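Local coordinates for PAC2 family protein (Mycobacterium tuberculosis, PDB 2WAM) that is of unknown function but belongs to the PAC2 family and represents a gene family duplicated in actinobacteria, at residues Ser204-Ser209 / Val235-His240; Lys155-Ile160 / Glu224-Gln229. All blocks are in the same frame, centred on the assembly; numbering follows the deposited sequence.

Interaction 1. Residues Ser204-Ser209 / Val235-His240; sequences SDFQPS and VGFTVH
The rings of F206 and F237 meet at their ends: CE2 of F237 reaches the part of the F206 ring remote from its backbone, 4.0 Å from both CZ and CE1 of F206. The planes are turned 39° against each other and the centroids stand 6.0 Å apart, an oblique packing. F206 hangs from an irregular loop with its CB directed at the strand, and the long reach of phenylalanine suits this place because the backbones stay well separated, with CA of F206 and CA of F237 10.7 Å apart. F237, on strand 234-242, has CG beside its own backbone N and anti to the carbonyl carbon (chi1 -59°), and the far end of its ring comes closer to the loop. The tight part is confined to these two rings. F237 is buried, F206 is partly exposed, and the rest of 204-209 is exposed, with D205 and Q207 providing polar side chains suited to solvent. Both rings also touch Q260 of helix 251-265, and F206 rests on A195 of strand 193-197, which pairs with strand 234-242; the two rings thus lie where the loop, helix 251-265 and strand 193-197 come together.

Interaction 2. Residues Lys155-Ile160 / Glu224-Gln229; sequences KWERFI and EYRMAQ
NH2 of R226 is gripped twice: by OE1 of E157, at 2.9 Å, and by the carboxylate of D128 of a second subunit. The first belongs to a bidentate salt bridge between two helices, 156-169 and 219-229, of the PAC2 family protein. The guanidinium meets the carboxylate side-on, using NE as well as NH2. NE reaches the syn lone pair of OE2 of E157 at 2.9 Å, and the two N-H...O angles, 163° and 162°, are almost equally straight. The groups are nearly coplanar, their planes 29° apart, and each nitrogen meets its own carboxylate oxygen; two acidic neighbours would probably favour the charged arginine. R226 and E157 both bend at chi2, and their side chains cross at about a right angle. Alongside the charges, the beta-branched I160 directs its CB at the other helix, where CG2 of I160 packs 3.8 Å from CB of R226, making the aliphatic root of the arginine part of the apolar interface; I160 also touches L222 and L223. D104 of the second subunit accepts from N of E157 and N of R158, joining the start of this helix to that subunit. One turn on from R226, Q229 holds another nitrogen of the guanidinium: OE1 of Q229 accepts from NH1 of R226 at 2.7 Å, close to the guanidinium plane.

Chain order is 155-160, 204-209, 224-229, 235-240, so the two contacts cross rather than nest. Interaction 2 closes first, at 224-229, ending a loop whose 63 intervening residues include strands 174-183 and 193-197; interaction 1 opens inside that loop and closes beyond it, on strand 234-242, across 25 residues that contain helix 219-229. Interaction 2 joins two helices and bonds to a second subunit; interaction 1 sets a loop against the sheet and helix 251-265, with P208 also packing on T120 of the second subunit. Their centres are 21 Å apart, yet helix 219-229 is followed by strand 234-242, and E224 packs against V235 and G236.

Interaction 1. Residues Ser204-Ser209 / Val235-His240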
# COMPACT_ATOMS: atom_id res chain seq x y z
N SER A 204 -25.65 -39.05 3.99
CA SER A 204 -26.40 -40.23 3.60
C SER A 204 -27.69 -40.36 4.41
O SER A 204 -28.62 -41.07 4.03
CB SER A 204 -25.54 -41.48 3.78
OG SER A 204 -24.83 -41.44 5.00
N ASP A 205 -27.72 -39.64 5.53
CA ASP A 205 -28.88 -39.64 6.42
C ASP A 205 -30.03 -38.84 5.83
O ASP A 205 -31.16 -38.92 6.31
CB ASP A 205 -28.50 -39.03 7.78
CG ASP A 205 -27.80 -40.02 8.69
OD1 ASP A 205 -27.21 -39.58 9.70
OD2 ASP A 205 -27.84 -41.23 8.39
N PHE A 206 -29.75 -38.07 4.79
CA PHE A 206 -30.75 -37.15 4.27
C PHE A 206 -31.31 -37.60 2.92
O PHE A 206 -30.68 -38.37 2.20
CB PHE A 206 -30.20 -35.73 4.18
CG PHE A 206 -29.74 -35.17 5.50
CD1 PHE A 206 -28.49 -35.50 6.02
CD2 PHE A 206 -30.56 -34.31 6.22
CE1 PHE A 206 -28.07 -34.99 7.23
CE2 PHE A 206 -30.13 -33.79 7.44
CZ PHE A 206 -28.89 -34.13 7.94
N GLN A 207 -32.50 -37.11 2.61
CA GLN A 207 -33.15 -37.42 1.35
C GLN A 207 -33.31 -36.15 0.53
O GLN A 207 -34.19 -35.33 0.80
CB GLN A 207 -34.51 -38.08 1.60
CG GLN A 207 -34.41 -39.43 2.29
CD GLN A 207 -33.72 -40.49 1.44
OE1 GLN A 207 -34.08 -40.72 0.28
NE2 GLN A 207 -32.71 -41.15 2.02
N PRO A 208 -32.43 -35.97 -0.46
CA PRO A 208 -32.48 -34.81 -1.34
C PRO A 208 -33.90 -34.53 -1.80
O PRO A 208 -34.51 -35.36 -2.47
CB PRO A 208 -31.62 -35.24 -2.52
CG PRO A 208 -30.60 -36.12 -1.90
CD PRO A 208 -31.32 -36.86 -0.81
N SER A 209 -34.41 -33.38 -1.40
CA SER A 209 -35.73 -32.92 -1.80
C SER A 209 -35.60 -31.84 -2.88
O SER A 209 -36.50 -31.01 -3.06
CB SER A 209 -36.46 -32.38 -0.56
OG SER A 209 -37.71 -31.80 -0.89
N VAL A 235 -19.36 -29.35 3.82
CA VAL A 235 -20.72 -29.76 4.10
C VAL A 235 -21.48 -28.58 4.70
O VAL A 235 -20.88 -27.67 5.27
CB VAL A 235 -20.78 -31.06 4.98
CG1 VAL A 235 -19.80 -31.00 6.11
CG2 VAL A 235 -22.17 -31.30 5.49
N GLY A 236 -22.79 -28.58 4.51
CA GLY A 236 -23.59 -27.43 4.86
C GLY A 236 -24.98 -27.86 5.25
O GLY A 236 -25.54 -28.78 4.66
N PHE A 237 -25.53 -27.20 6.25
CA PHE A 237 -26.86 -27.53 6.73
C PHE A 237 -27.73 -26.30 6.77
O PHE A 237 -27.39 -25.28 7.36
CB PHE A 237 -26.77 -28.18 8.11
CG PHE A 237 -25.95 -29.41 8.14
CD1 PHE A 237 -24.68 -29.41 8.69
CD2 PHE A 237 -26.44 -30.59 7.57
CE1 PHE A 237 -23.91 -30.57 8.71
CE2 PHE A 237 -25.68 -31.74 7.58
CZ PHE A 237 -24.41 -31.74 8.15
N THR A 238 -28.87 -26.38 6.10
CA THR A 238 -29.82 -25.30 6.08
C THR A 238 -31.07 -25.76 6.81
O THR A 238 -31.81 -26.60 6.32
CB THR A 238 -30.15 -24.90 4.66
OG1 THR A 238 -28.93 -24.57 3.97
CG2 THR A 238 -31.09 -23.71 4.65
N VAL A 239 -31.28 -25.21 8.00
CA VAL A 239 -32.37 -25.64 8.86
C VAL A 239 -33.68 -24.93 8.47
O VAL A 239 -33.66 -23.78 8.01
CB VAL A 239 -32.00 -25.44 10.37
CG1 VAL A 239 -31.59 -23.98 10.68
CG2 VAL A 239 -33.11 -25.91 11.27
N HIS A 240 -34.81 -25.62 8.64
CA HIS A 240 -36.10 -25.06 8.27
C HIS A 240 -36.83 -24.44 9.46
O HIS A 240 -37.10 -25.12 10.45
CB HIS A 240 -36.98 -26.11 7.60
CG HIS A 240 -36.39 -26.67 6.35
ND1 HIS A 240 -36.35 -28.02 6.08
CD2 HIS A 240 -35.80 -26.06 5.29
CE1 HIS A 240 -35.77 -28.21 4.91
NE2 HIS A 240 -35.43 -27.04 4.41

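Interaction 2. Residues Lys155-Ile160 / Glu224-Gln229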
# COMPACT_ATOMS: atom_id res chain seq x y z
N LYS A 155 -16.26 -7.22 -1.19
CA LYS A 155 -15.05 -8.03 -1.35
C LYS A 155 -15.14 -9.52 -1.03
O LYS A 155 -14.24 -10.06 -0.37
CB LYS A 155 -13.94 -7.44 -0.49
CG LYS A 155 -13.53 -6.06 -0.88
CD LYS A 155 -12.90 -5.36 0.29
CE LYS A 155 -12.23 -4.08 -0.16
NZ LYS A 155 -12.12 -3.19 0.99
N TRP A 156 -16.17 -10.20 -1.50
CA TRP A 156 -16.34 -11.61 -1.18
C TRP A 156 -15.18 -12.48 -1.64
O TRP A 156 -14.80 -13.43 -0.96
CB TRP A 156 -17.64 -12.15 -1.78
CG TRP A 156 -18.88 -11.72 -1.07
CD1 TRP A 156 -18.98 -10.75 -0.11
CD2 TRP A 156 -20.19 -12.22 -1.28
NE1 TRP A 156 -20.29 -10.64 0.30
CE2 TRP A 156 -21.05 -11.53 -0.41
CE3 TRP A 156 -20.73 -13.21 -2.12
CZ2 TRP A 156 -22.42 -11.78 -0.35
CZ3 TRP A 156 -22.08 -13.46 -2.06
CH2 TRP A 156 -22.91 -12.74 -1.19
N GLU A 157 -14.61 -12.18 -2.80
CA GLU A 157 -13.56 -13.04 -3.31
C GLU A 157 -12.32 -12.92 -2.45
O GLU A 157 -11.76 -13.91 -1.98
CB GLU A 157 -13.26 -12.77 -4.78
CG GLU A 157 -14.42 -13.09 -5.73
CD GLU A 157 -14.82 -14.57 -5.78
OE1 GLU A 157 -15.90 -14.87 -6.31
OE2 GLU A 157 -14.06 -15.44 -5.29
N ARG A 158 -11.91 -11.68 -2.22
CA ARG A 158 -10.74 -11.45 -1.39
C ARG A 158 -10.93 -12.08 0.00
O ARG A 158 -10.04 -12.74 0.53
CB ARG A 158 -10.46 -9.95 -1.30
CG ARG A 158 -9.11 -9.61 -0.73
CD ARG A 158 -8.75 -8.20 -1.10
NE ARG A 158 -8.08 -7.53 0.01
CZ ARG A 158 -8.00 -6.21 0.14
NH1 ARG A 158 -8.55 -5.42 -0.77
NH2 ARG A 158 -7.37 -5.70 1.19
N PHE A 159 -12.11 -11.87 0.57
CA PHE A 159 -12.48 -12.43 1.86
C PHE A 159 -12.41 -13.95 1.88
O PHE A 159 -11.75 -14.54 2.74
CB PHE A 159 -13.89 -11.95 2.26
CG PHE A 159 -14.45 -12.66 3.45
CD1 PHE A 159 -15.59 -13.46 3.33
CD2 PHE A 159 -13.84 -12.56 4.69
CE1 PHE A 159 -16.11 -14.12 4.41
CE2 PHE A 159 -14.35 -13.23 5.78
CZ PHE A 159 -15.49 -14.00 5.65
N ILE A 160 -13.10 -14.59 0.93
CA ILE A 160 -13.10 -16.04 0.82
C ILE A 160 -11.69 -16.63 0.66
O ILE A 160 -11.33 -17.61 1.31
CB ILE A 160 -14.00 -16.50 -0.33
CG1 ILE A 160 -15.47 -16.28 0.04
CG2 ILE A 160 -13.75 -17.96 -0.64
CD1 ILE A 160 -16.38 -16.16 -1.17
N GLU A 224 -18.17 -22.18 0.64
CA GLU A 224 -18.31 -23.62 0.49
C GLU A 224 -17.98 -24.06 -0.95
O GLU A 224 -17.17 -24.96 -1.17
CB GLU A 224 -19.71 -24.04 0.92
CG GLU A 224 -20.13 -25.42 0.50
CD GLU A 224 -21.39 -25.85 1.22
OE1 GLU A 224 -21.51 -25.56 2.43
OE2 GLU A 224 -22.26 -26.48 0.57
N TYR A 225 -18.59 -23.40 -1.93
CA TYR A 225 -18.29 -23.68 -3.33
C TYR A 225 -16.82 -23.48 -3.70
O TYR A 225 -16.20 -24.35 -4.34
CB TYR A 225 -19.17 -22.84 -4.26
CG TYR A 225 -18.94 -23.14 -5.72
CD1 TYR A 225 -19.13 -24.43 -6.23
CD2 TYR A 225 -18.52 -22.14 -6.59
CE1 TYR A 225 -18.92 -24.70 -7.56
CE2 TYR A 225 -18.30 -22.41 -7.93
CZ TYR A 225 -18.50 -23.69 -8.41
OH TYR A 225 -18.29 -23.96 -9.74
N ARG A 226 -16.25 -22.33 -3.32
CA ARG A 226 -14.85 -22.05 -3.64
C ARG A 226 -13.95 -23.09 -3.00
O ARG A 226 -13.07 -23.64 -3.65
CB ARG A 226 -14.46 -20.65 -3.19
CG ARG A 226 -15.13 -19.54 -3.98
CD ARG A 226 -14.34 -19.17 -5.20
NE ARG A 226 -14.98 -18.13 -5.99
CZ ARG A 226 -15.71 -18.37 -7.07
NH1 ARG A 226 -15.90 -19.62 -7.48
NH2 ARG A 226 -16.27 -17.37 -7.74
N MET A 227 -14.19 -23.36 -1.72
CA MET A 227 -13.49 -24.41 -0.98
C MET A 227 -13.48 -25.75 -1.73
O MET A 227 -12.43 -26.37 -1.88
CB MET A 227 -14.13 -24.61 0.40
CG MET A 227 -13.82 -23.52 1.43
SD MET A 227 -12.06 -23.37 1.72
CE MET A 227 -11.84 -24.57 3.03
N ALA A 228 -14.66 -26.18 -2.19
CA ALA A 228 -14.77 -27.42 -2.97
C ALA A 228 -13.97 -27.37 -4.27
O ALA A 228 -13.32 -28.35 -4.64
CB ALA A 228 -16.20 -27.75 -3.26
N GLN A 229 -14.03 -26.23 -4.96
CA GLN A 229 -13.28 -26.07 -6.19
C GLN A 229 -11.79 -26.35 -5.96
O GLN A 229 -11.06 -26.68 -6.88
CB GLN A 229 -13.47 -24.66 -6.77
CG GLN A 229 -14.76 -24.46 -7.57
CD GLN A 229 -14.93 -23.01 -8.00
OE1 GLN A 229 -14.76 -22.09 -7.20
NE2 GLN A 229 -15.26 -22.79 -9.28